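Local coordinates for sterol regulatory element-binding protein cleavage-activating protein (Schizosaccharomyces pombe, PDB 4YHC), which escorts the membrane-bound transcription factor sre1 for processing when sterol or oxygen is low, this piece being the WD40 domain of the escort protein, at residues Trp135-Leu140 with Val151-Ile156; Phe258-Ile263 with Leu300-Gly305. The protein carries 9 engineered substitutions. All blocks are in the same frame, centred on the assembly; numbering follows the deposited sequence.

In the fold
Both contacts lie in the WD40 domain, on opposite sides of its centre. Their centres are 38 Å apart and their nearest atoms about 27 Å apart, so they do not touch. They also lie on different strands. Both are largely buried. Contact 1 holds two neighbouring strands of one sheet together, within the predicted third WD repeat, and rests on regular backbone hydrogen bonds. Contact 2 joins two different sheets, between the end of strand 253-259 with the segment after it and strand 299-304. There the backbones stay far apart. Aromatic and aliphatic side chains span the distance, and one water bridges at its side.

Contact 1. Residues Trp135-Leu140 with Val151-Ile156; sequences WKNFEL and VFSLTI
The ring of Phe152 has the carbonyl O of Leu140 at its edge, in the ring plane, with CD1 3.6 Å from that O. The ring of Phe138 is met obliquely by Ile156, whose CD1 comes within 4.0 Å of CE2. The amide of Asn137 turns across to the second strand, and its ND2 gives a weak, bent hydrogen bond to Thr155 OG1 (3.1 Å, 129° at the hydrogen). CG of Asn137 is anti to its backbone N (chi1 -169°), which carries the amide over to Thr155. OD1 has its own weak bond, from the backbone N of Thr129.

The backbones form a regular antiparallel pair. Lys136, Phe138 and Leu140 each exchange two hydrogen bonds with Ile156, Leu154 and Phe152, respectively. All six are nearly straight and of ordinary length, such as Ile156 N to Lys136 O at 2.8 Å. These paired residues send their side chains to one face, where Leu140 CB packs on Phe152 CB at 4.2 Å and Phe138 CB on Leu154 CB at 4.3 Å. Asn137, Glu139, Ser153 and Thr155 occupy the other face. Glu139 OE2 also comes within 4.1 Å of Val151 CG2.

This is the beta hairpin of strands 136-144 and 148-156, the two inner strands of a four-stranded antiparallel sheet, as in the blade of a WD40 propeller. Strand 121-127 flanks it on one side and strand 161-170 on the other. Trp125 meets the Phe138 ring edge-to-face and also touches Leu140 and Leu154. On the face of Phe138, Leu140, Leu154 and Ile156, Phe92 and Tyr88 of strand 88-92 reach Leu140 and Ile156, so the hairpin packs against the sheet before it.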
ATOM      1  N   TRP A 135     -21.745 -16.374  -5.745  1.00 62.61           N
ATOM      2  CA  TRP A 135     -21.193 -15.680  -6.893  1.00 63.66           C
ATOM      3  C   TRP A 135     -20.713 -14.312  -6.427  1.00 47.62           C
ATOM      4  O   TRP A 135     -21.168 -13.786  -5.411  1.00 43.96           O
ATOM      5  CB  TRP A 135     -22.240 -15.544  -8.014  1.00 72.87           C
ATOM      6  CG  TRP A 135     -23.445 -14.817  -7.559  1.00 83.95           C
ATOM      7  CD1 TRP A 135     -24.436 -15.301  -6.746  1.00 89.48           C
ATOM      8  CD2 TRP A 135     -23.777 -13.448  -7.828  1.00 91.39           C
ATOM      9  NE1 TRP A 135     -25.378 -14.324  -6.514  1.00 94.15           N
ATOM     10  CE2 TRP A 135     -24.996 -13.175  -7.161  1.00 94.59           C
ATOM     11  CE3 TRP A 135     -23.172 -12.430  -8.573  1.00 93.41           C
ATOM     12  CZ2 TRP A 135     -25.621 -11.923  -7.221  1.00 93.94           C
ATOM     13  CZ3 TRP A 135     -23.793 -11.184  -8.628  1.00 94.58           C
ATOM     14  CH2 TRP A 135     -25.004 -10.945  -7.956  1.00 94.78           C
ATOM     15  N   LYS A 136     -19.776 -13.755  -7.164  1.00 37.24           N
ATOM     16  CA  LYS A 136     -19.286 -12.409  -6.884  1.00 37.41           C
ATOM     17  C   LYS A 136     -19.164 -11.611  -8.171  1.00 38.93           C
ATOM     18  O   LYS A 136     -18.715 -12.125  -9.213  1.00 40.40           O
ATOM     19  CB  LYS A 136     -17.890 -12.454  -6.287  1.00 41.50           C
ATOM     20  CG  LYS A 136     -17.714 -13.364  -5.104  1.00 47.77           C
ATOM     21  CD  LYS A 136     -16.270 -13.295  -4.634  1.00 47.19           C
ATOM     22  CE  LYS A 136     -16.026 -14.246  -3.477  1.00 59.99           C
ATOM     23  NZ  LYS A 136     -17.208 -14.457  -2.578  1.00 63.60           N
ATOM     24  N   ASN A 137     -19.468 -10.334  -8.069  1.00 33.23           N
ATOM     25  CA  ASN A 137     -19.216  -9.407  -9.133  1.00 33.09           C
ATOM     26  C   ASN A 137     -18.150  -8.379  -8.770  1.00 29.28           C
ATOM     27  O   ASN A 137     -18.097  -7.948  -7.629  1.00 24.68           O
ATOM     28  CB  ASN A 137     -20.500  -8.673  -9.429  1.00 43.00           C
ATOM     29  CG  ASN A 137     -20.383  -7.890 -10.686  1.00 55.36           C
ATOM     30  OD1 ASN A 137     -20.510  -6.665 -10.691  1.00 66.72           O
ATOM     31  ND2 ASN A 137     -20.049  -8.586 -11.757  1.00 48.33           N
ATOM     32  N   PHE A 138     -17.299  -8.027  -9.724  1.00 28.34           N
ATOM     33  CA  PHE A 138     -16.229  -7.059  -9.523  1.00 29.47           C
ATOM     34  C   PHE A 138     -16.193  -6.141 -10.705  1.00 31.52           C
ATOM     35  O   PHE A 138     -16.589  -6.527 -11.794  1.00 29.94           O
ATOM     36  CB  PHE A 138     -14.833  -7.711  -9.429  1.00 30.49           C
ATOM     37  CG  PHE A 138     -14.645  -8.629  -8.259  1.00 28.57           C
ATOM     38  CD1 PHE A 138     -14.331  -8.127  -6.977  1.00 30.16           C
ATOM     39  CD2 PHE A 138     -14.828  -9.983  -8.403  1.00 25.39           C
ATOM     40  CE1 PHE A 138     -14.146  -8.976  -5.910  1.00 25.83           C
ATOM     41  CE2 PHE A 138     -14.645 -10.842  -7.319  1.00 25.04           C
ATOM     42  CZ  PHE A 138     -14.321 -10.347  -6.080  1.00 27.01           C
ATOM     43  N   GLU A 139     -15.667  -4.935 -10.483  1.00 30.81           N
ATOM     44  CA  GLU A 139     -15.122  -4.137 -11.561  1.00 34.58           C
ATOM     45  C   GLU A 139     -13.609  -4.164 -11.573  1.00 28.92           C
ATOM     46  O   GLU A 139     -12.973  -3.942 -10.550  1.00 30.82           O
ATOM     47  CB  GLU A 139     -15.674  -2.738 -11.462  1.00 46.50           C
ATOM     48  CG  GLU A 139     -17.176  -2.754 -11.704  1.00 62.50           C
ATOM     49  CD  GLU A 139     -17.811  -1.404 -11.544  1.00 71.43           C
ATOM     50  OE1 GLU A 139     -17.720  -0.857 -10.411  1.00 68.72           O
ATOM     51  OE2 GLU A 139     -18.374  -0.908 -12.566  1.00 78.19           O
ATOM     52  N   LEU A 140     -13.038  -4.502 -12.724  1.00 22.75           N
ATOM     53  CA  LEU A 140     -11.616  -4.601 -12.897  1.00 27.88           C
ATOM     54  C   LEU A 140     -11.218  -3.410 -13.720  1.00 30.11           C
ATOM     55  O   LEU A 140     -11.624  -3.300 -14.911  1.00 27.94           O
ATOM     56  CB  LEU A 140     -11.217  -5.875 -13.646  1.00 27.14           C
ATOM     57  CG  LEU A 140     -10.098  -6.789 -13.221  1.00 32.34           C
ATOM     58  CD1 LEU A 140      -9.662  -7.693 -14.386  1.00 23.70           C
ATOM     59  CD2 LEU A 140      -8.906  -6.097 -12.586  1.00 36.69           C
ATOM     60  N   VAL A 151     -12.832  -0.177 -17.961  1.00 29.95           N
ATOM     61  CA  VAL A 151     -13.464  -0.909 -16.861  1.00 31.66           C
ATOM     62  C   VAL A 151     -14.270  -2.093 -17.304  1.00 34.13           C
ATOM     63  O   VAL A 151     -15.103  -2.002 -18.193  1.00 32.85           O
ATOM     64  CB  VAL A 151     -14.197  -0.017 -15.834  1.00 41.72           C
ATOM     65  CG1 VAL A 151     -14.144   1.454 -16.196  1.00 39.33           C
ATOM     66  CG2 VAL A 151     -15.557  -0.539 -15.466  1.00 38.91           C
ATOM     67  N   PHE A 152     -13.897  -3.231 -16.715  1.00 29.51           N
ATOM     68  CA  PHE A 152     -14.402  -4.522 -17.073  1.00 28.36           C
ATOM     69  C   PHE A 152     -15.305  -4.992 -15.983  1.00 33.18           C
ATOM     70  O   PHE A 152     -15.045  -4.794 -14.810  1.00 29.36           O
ATOM     71  CB  PHE A 152     -13.302  -5.512 -17.219  1.00 22.51           C
ATOM     72  CG  PHE A 152     -12.390  -5.265 -18.388  1.00 27.59           C
ATOM     73  CD1 PHE A 152     -11.261  -4.511 -18.255  1.00 28.31           C
ATOM     74  CD2 PHE A 152     -12.612  -5.901 -19.609  1.00 27.62           C
ATOM     75  CE1 PHE A 152     -10.395  -4.307 -19.314  1.00 30.25           C
ATOM     76  CE2 PHE A 152     -11.737  -5.735 -20.657  1.00 29.77           C
ATOM     77  CZ  PHE A 152     -10.625  -4.941 -20.520  1.00 31.28           C
ATOM     78  N   SER A 153     -16.418  -5.589 -16.371  1.00 34.21           N
ATOM     79  CA  SER A 153     -17.280  -6.248 -15.388  1.00 33.02           C
ATOM     80  C   SER A 153     -16.883  -7.704 -15.388  1.00 30.41           C
ATOM     81  O   SER A 153     -16.801  -8.352 -16.447  1.00 23.71           O
ATOM     82  CB  SER A 153     -18.770  -6.119 -15.744  1.00 33.14           C
ATOM     83  OG  SER A 153     -19.517  -6.841 -14.793  1.00 34.56           O
ATOM     84  N   LEU A 154     -16.588  -8.184 -14.188  1.00 28.08           N
ATOM     85  CA  LEU A 154     -16.083  -9.524 -13.989  1.00 31.26           C
ATOM     86  C   LEU A 154     -17.029 -10.223 -13.059  1.00 28.68           C
ATOM     87  O   LEU A 154     -17.229  -9.766 -11.936  1.00 34.44           O
ATOM     88  CB  LEU A 154     -14.669  -9.449 -13.385  1.00 26.97           C
ATOM     89  CG  LEU A 154     -13.996 -10.734 -12.970  1.00 27.57           C
ATOM     90  CD1 LEU A 154     -13.851 -11.726 -14.132  1.00 27.02           C
ATOM     91  CD2 LEU A 154     -12.640 -10.387 -12.371  1.00 24.64           C
ATOM     92  N   THR A 155     -17.603 -11.328 -13.509  1.00 25.12           N
ATOM     93  CA  THR A 155     -18.403 -12.163 -12.620  1.00 29.06           C
ATOM     94  C   THR A 155     -17.712 -13.475 -12.375  1.00 36.02           C
ATOM     95  O   THR A 155     -17.256 -14.138 -13.301  1.00 35.08           O
ATOM     96  CB  THR A 155     -19.827 -12.451 -13.157  1.00 34.02           C
ATOM     97  OG1 THR A 155     -20.517 -11.222 -13.326  1.00 35.22           O
ATOM     98  CG2 THR A 155     -20.614 -13.240 -12.134  1.00 35.05           C
ATOM     99  N   ILE A 156     -17.670 -13.882 -11.118  1.00 32.74           N
ATOM    100  CA  ILE A 156     -17.006 -15.090 -10.744  1.00 32.84           C
ATOM    101  C   ILE A 156     -17.979 -16.017 -10.062  1.00 36.36           C
ATOM    102  O   ILE A 156     -18.747 -15.600  -9.192  1.00 41.71           O
ATOM    103  CB  ILE A 156     -15.819 -14.788  -9.818  1.00 35.46           C
ATOM    104  CG1 ILE A 156     -14.754 -14.045 -10.618  1.00 34.37           C
ATOM    105  CG2 ILE A 156     -15.272 -16.067  -9.201  1.00 34.71           C
ATOM    106  CD1 ILE A 156     -13.479 -13.791  -9.824  1.00 34.28           C
TER

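Contact 2. Residues Phe258-Ile263 with Leu300-Gly305; sequences FTLPPI and LYYYYG
Phe258 and Tyr304 both carry CG anti to their own carbonyl carbon (chi1 -68° and -53°), and this brings their rings together between two backbones that stay well apart. The edge of Phe258 points at a face of Tyr304. The ring centroids are 5.1 Å apart, with the planes at 56°, an inclined edge-to-face pair. Phe258 CD2 does the touching, 3.8 Å from Tyr304 CZ and offset toward the rim of that ring.

Leu260 and Tyr302 lie alongside each other with reversed sense. The CD2 methyl of Leu260 lies over one face of the Tyr302 ring, 3.7 Å from its centroid, in a CH-pi contact. The same methyl is 3.5 Å from Tyr304 OH, so one methyl touches both tyrosines. Pro261 meets the hydroxyl end of Tyr302, and its CD rests 3.2 Å from Tyr302 OH.

The contact joins the last strand of one four-stranded sheet, 253-259, and the segment after it to strand 299-304 of the next sheet. Phe289 and Phe291 of strand 281-292 add to the aromatic cluster, meeting Phe258 and Tyr304, and Tyr302, respectively.

Polar linkage between the two segments runs through one water. The water accepts from Tyr304 OH at 2.7 Å and donates to the carbonyl O of Thr259 at 2.6 Å. It lies at the edge of the Tyr304 ring, in plane. The phenol is thus tied to the opposing backbone while the ring faces serve apolar packing. Between these two segments the direct contacts are chiefly apolar and aromatic.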
ATOM      1  N   PHE A 258      -1.781  20.390   5.160  1.00 16.74           N
ATOM      2  CA  PHE A 258      -0.654  20.128   6.022  1.00 17.45           C
ATOM      3  C   PHE A 258       0.524  20.868   5.385  1.00 21.95           C
ATOM      4  O   PHE A 258       0.567  20.977   4.198  1.00 19.58           O
ATOM      5  CB  PHE A 258      -0.326  18.606   6.090  1.00 19.31           C
ATOM      6  CG  PHE A 258      -1.397  17.771   6.794  1.00 17.38           C
ATOM      7  CD1 PHE A 258      -2.535  17.396   6.139  1.00 21.16           C
ATOM      8  CD2 PHE A 258      -1.237  17.383   8.091  1.00 18.47           C
ATOM      9  CE1 PHE A 258      -3.504  16.603   6.757  1.00 17.53           C
ATOM     10  CE2 PHE A 258      -2.178  16.571   8.709  1.00 18.27           C
ATOM     11  CZ  PHE A 258      -3.325  16.221   8.050  1.00 15.94           C
ATOM     12  N   THR A 259       1.478  21.339   6.186  1.00 19.59           N
ATOM     13  CA  THR A 259       2.663  22.026   5.651  1.00 21.71           C
ATOM     14  C   THR A 259       3.822  21.060   5.594  1.00 21.87           C
ATOM     15  O   THR A 259       4.144  20.452   6.604  1.00 24.12           O
ATOM     16  CB  THR A 259       3.059  23.229   6.556  1.00 24.44           C
ATOM     17  OG1 THR A 259       1.933  24.093   6.667  1.00 31.87           O
ATOM     18  CG2 THR A 259       4.182  24.039   5.907  1.00 29.60           C
ATOM     19  N   LEU A 260       4.369  20.867   4.388  1.00 22.40           N
ATOM     20  CA  LEU A 260       5.465  19.931   4.136  1.00 22.16           C
ATOM     21  C   LEU A 260       6.514  20.566   3.249  1.00 19.19           C
ATOM     22  O   LEU A 260       6.242  21.505   2.514  1.00 21.89           O
ATOM     23  CB  LEU A 260       4.972  18.624   3.436  1.00 16.28           C
ATOM     24  CG  LEU A 260       4.102  17.777   4.381  1.00 24.96           C
ATOM     25  CD1 LEU A 260       3.516  16.628   3.565  1.00 32.31           C
ATOM     26  CD2 LEU A 260       4.842  17.227   5.608  1.00 25.74           C
ATOM     27  N   PRO A 261       7.689  19.996   3.242  1.00 25.41           N
ATOM     28  CA  PRO A 261       8.672  20.396   2.233  1.00 18.36           C
ATOM     29  C   PRO A 261       8.358  19.746   0.919  1.00 18.24           C
ATOM     30  O   PRO A 261       7.376  18.952   0.825  1.00 23.01           O
ATOM     31  CB  PRO A 261       9.988  19.899   2.818  1.00 18.96           C
ATOM     32  CG  PRO A 261       9.631  18.776   3.676  1.00 21.04           C
ATOM     33  CD  PRO A 261       8.250  19.035   4.231  1.00 20.19           C
ATOM     34  N   PRO A 262       9.132  20.104  -0.113  1.00 18.67           N
ATOM     35  CA  PRO A 262       8.890  19.647  -1.419  1.00 18.67           C
ATOM     36  C   PRO A 262       9.010  18.137  -1.471  1.00 24.56           C
ATOM     37  O   PRO A 262       9.921  17.586  -0.892  1.00 23.46           O
ATOM     38  CB  PRO A 262      10.024  20.279  -2.226  1.00 17.87           C
ATOM     39  CG  PRO A 262      10.420  21.495  -1.445  1.00 23.27           C
ATOM     40  CD  PRO A 262      10.246  21.118  -0.054  1.00 18.64           C
ATOM     41  N   ILE A 263       8.110  17.511  -2.200  1.00 21.16           N
ATOM     42  CA  ILE A 263       7.942  16.037  -2.190  1.00 20.55           C
ATOM     43  C   ILE A 263       8.312  15.541  -3.558  1.00 23.99           C
ATOM     44  O   ILE A 263       7.941  16.106  -4.575  1.00 27.44           O
ATOM     45  CB  ILE A 263       6.486  15.690  -1.813  1.00 24.67           C
ATOM     46  CG1 ILE A 263       6.309  15.913  -0.325  1.00 21.64           C
ATOM     47  CG2 ILE A 263       6.069  14.242  -2.199  1.00 18.32           C
ATOM     48  CD1 ILE A 263       4.861  15.974   0.083  1.00 23.40           C
ATOM     49  N   LEU A 300      11.655  10.613   4.545  1.00 15.62           N
ATOM     50  CA  LEU A 300      11.141  11.209   5.750  1.00 15.50           C
ATOM     51  C   LEU A 300       9.756  10.653   6.195  1.00 15.26           C
ATOM     52  O   LEU A 300       8.932  10.317   5.394  1.00 15.19           O
ATOM     53  CB  LEU A 300      11.036  12.713   5.584  1.00 15.64           C
ATOM     54  CG  LEU A 300      12.174  13.729   5.655  1.00 27.12           C
ATOM     55  CD1 LEU A 300      12.596  13.952   7.070  1.00 26.33           C
ATOM     56  CD2 LEU A 300      13.351  13.302   4.852  1.00 33.91           C
ATOM     57  N   TYR A 301       9.561  10.625   7.497  1.00 16.25           N
ATOM     58  CA  TYR A 301       8.302  10.191   8.143  1.00 19.36           C
ATOM     59  C   TYR A 301       7.832  11.286   9.061  1.00 18.39           C
ATOM     60  O   TYR A 301       8.570  11.735   9.933  1.00 20.20           O
ATOM     61  CB  TYR A 301       8.505   8.898   8.912  1.00 14.93           C
ATOM     62  CG  TYR A 301       8.890   7.754   8.024  1.00 15.47           C
ATOM     63  CD1 TYR A 301      10.219   7.540   7.664  1.00 15.10           C
ATOM     64  CD2 TYR A 301       7.908   6.860   7.569  1.00 18.02           C
ATOM     65  CE1 TYR A 301      10.578   6.478   6.847  1.00 18.96           C
ATOM     66  CE2 TYR A 301       8.245   5.813   6.754  1.00 16.03           C
ATOM     67  CZ  TYR A 301       9.587   5.600   6.412  1.00 20.76           C
ATOM     68  OH  TYR A 301       9.864   4.601   5.560  1.00 21.69           O
ATOM     69  N   TYR A 302       6.658  11.834   8.751  1.00 15.00           N
ATOM     70  CA  TYR A 302       6.030  12.810   9.595  1.00 19.69           C
ATOM     71  C   TYR A 302       4.866  12.117  10.288  1.00 23.87           C
ATOM     72  O   TYR A 302       4.023  11.454   9.603  1.00 17.87           O
ATOM     73  CB  TYR A 302       5.497  13.951   8.755  1.00 15.19           C
ATOM     74  CG  TYR A 302       6.486  15.001   8.354  1.00 18.52           C
ATOM     75  CD1 TYR A 302       7.668  14.669   7.729  1.00 18.37           C
ATOM     76  CD2 TYR A 302       6.201  16.346   8.551  1.00 25.31           C
ATOM     77  CE1 TYR A 302       8.562  15.644   7.311  1.00 24.38           C
ATOM     78  CE2 TYR A 302       7.102  17.343   8.163  1.00 29.05           C
ATOM     79  CZ  TYR A 302       8.272  16.971   7.542  1.00 26.58           C
ATOM     80  OH  TYR A 302       9.082  17.931   7.111  1.00 26.96           O
ATOM     81  N   TYR A 303       4.870  12.204  11.592  1.00 15.22           N
ATOM     82  CA  TYR A 303       3.863  11.621  12.471  1.00 14.95           C
ATOM     83  C   TYR A 303       3.139  12.736  13.230  1.00 23.20           C
ATOM     84  O   TYR A 303       3.791  13.612  13.908  1.00 19.55           O
ATOM     85  CB  TYR A 303       4.543  10.673  13.464  1.00 17.92           C
ATOM     86  CG  TYR A 303       3.619  10.141  14.527  1.00 21.93           C
ATOM     87  CD1 TYR A 303       2.771   9.031  14.269  1.00 22.06           C
ATOM     88  CD2 TYR A 303       3.582  10.710  15.792  1.00 22.02           C
ATOM     89  CE1 TYR A 303       1.912   8.538  15.259  1.00 18.11           C
ATOM     90  CE2 TYR A 303       2.755  10.221  16.786  1.00 22.17           C
ATOM     91  CZ  TYR A 303       1.936   9.116  16.508  1.00 22.84           C
ATOM     92  OH  TYR A 303       1.095   8.666  17.483  1.00 25.90           O
ATOM     93  N   TYR A 304       1.814  12.736  13.126  1.00 18.70           N
ATOM     94  CA  TYR A 304       0.976  13.715  13.805  1.00 18.71           C
ATOM     95  C   TYR A 304       0.075  13.037  14.827  1.00 29.45           C
ATOM     96  O   TYR A 304      -0.634  12.089  14.501  1.00 20.86           O
ATOM     97  CB  TYR A 304       0.095  14.465  12.804  1.00 17.01           C
ATOM     98  CG  TYR A 304       0.826  15.098  11.645  1.00 23.12           C
ATOM     99  CD1 TYR A 304       1.050  14.391  10.475  1.00 24.91           C
ATOM    100  CD2 TYR A 304       1.273  16.408  11.713  1.00 26.33           C
ATOM    101  CE1 TYR A 304       1.710  14.967   9.409  1.00 25.61           C
ATOM    102  CE2 TYR A 304       1.934  16.993  10.652  1.00 25.59           C
ATOM    103  CZ  TYR A 304       2.149  16.267   9.503  1.00 23.09           C
ATOM    104  OH  TYR A 304       2.804  16.840   8.443  1.00 24.21           O
ATOM    105  N   GLY A 305       0.093  13.530  16.058  1.00 24.69           N
ATOM    106  CA  GLY A 305      -0.821  13.037  17.071  1.00 40.85           C
ATOM    107  C   GLY A 305      -0.242  12.844  18.455  1.00 52.67           C
ATOM    108  O   GLY A 305       0.963  12.670  18.625  1.00 57.69           O
TER
HETATM  109  O   HOH W   1       3.308  19.443   8.803  1.00 38.65           O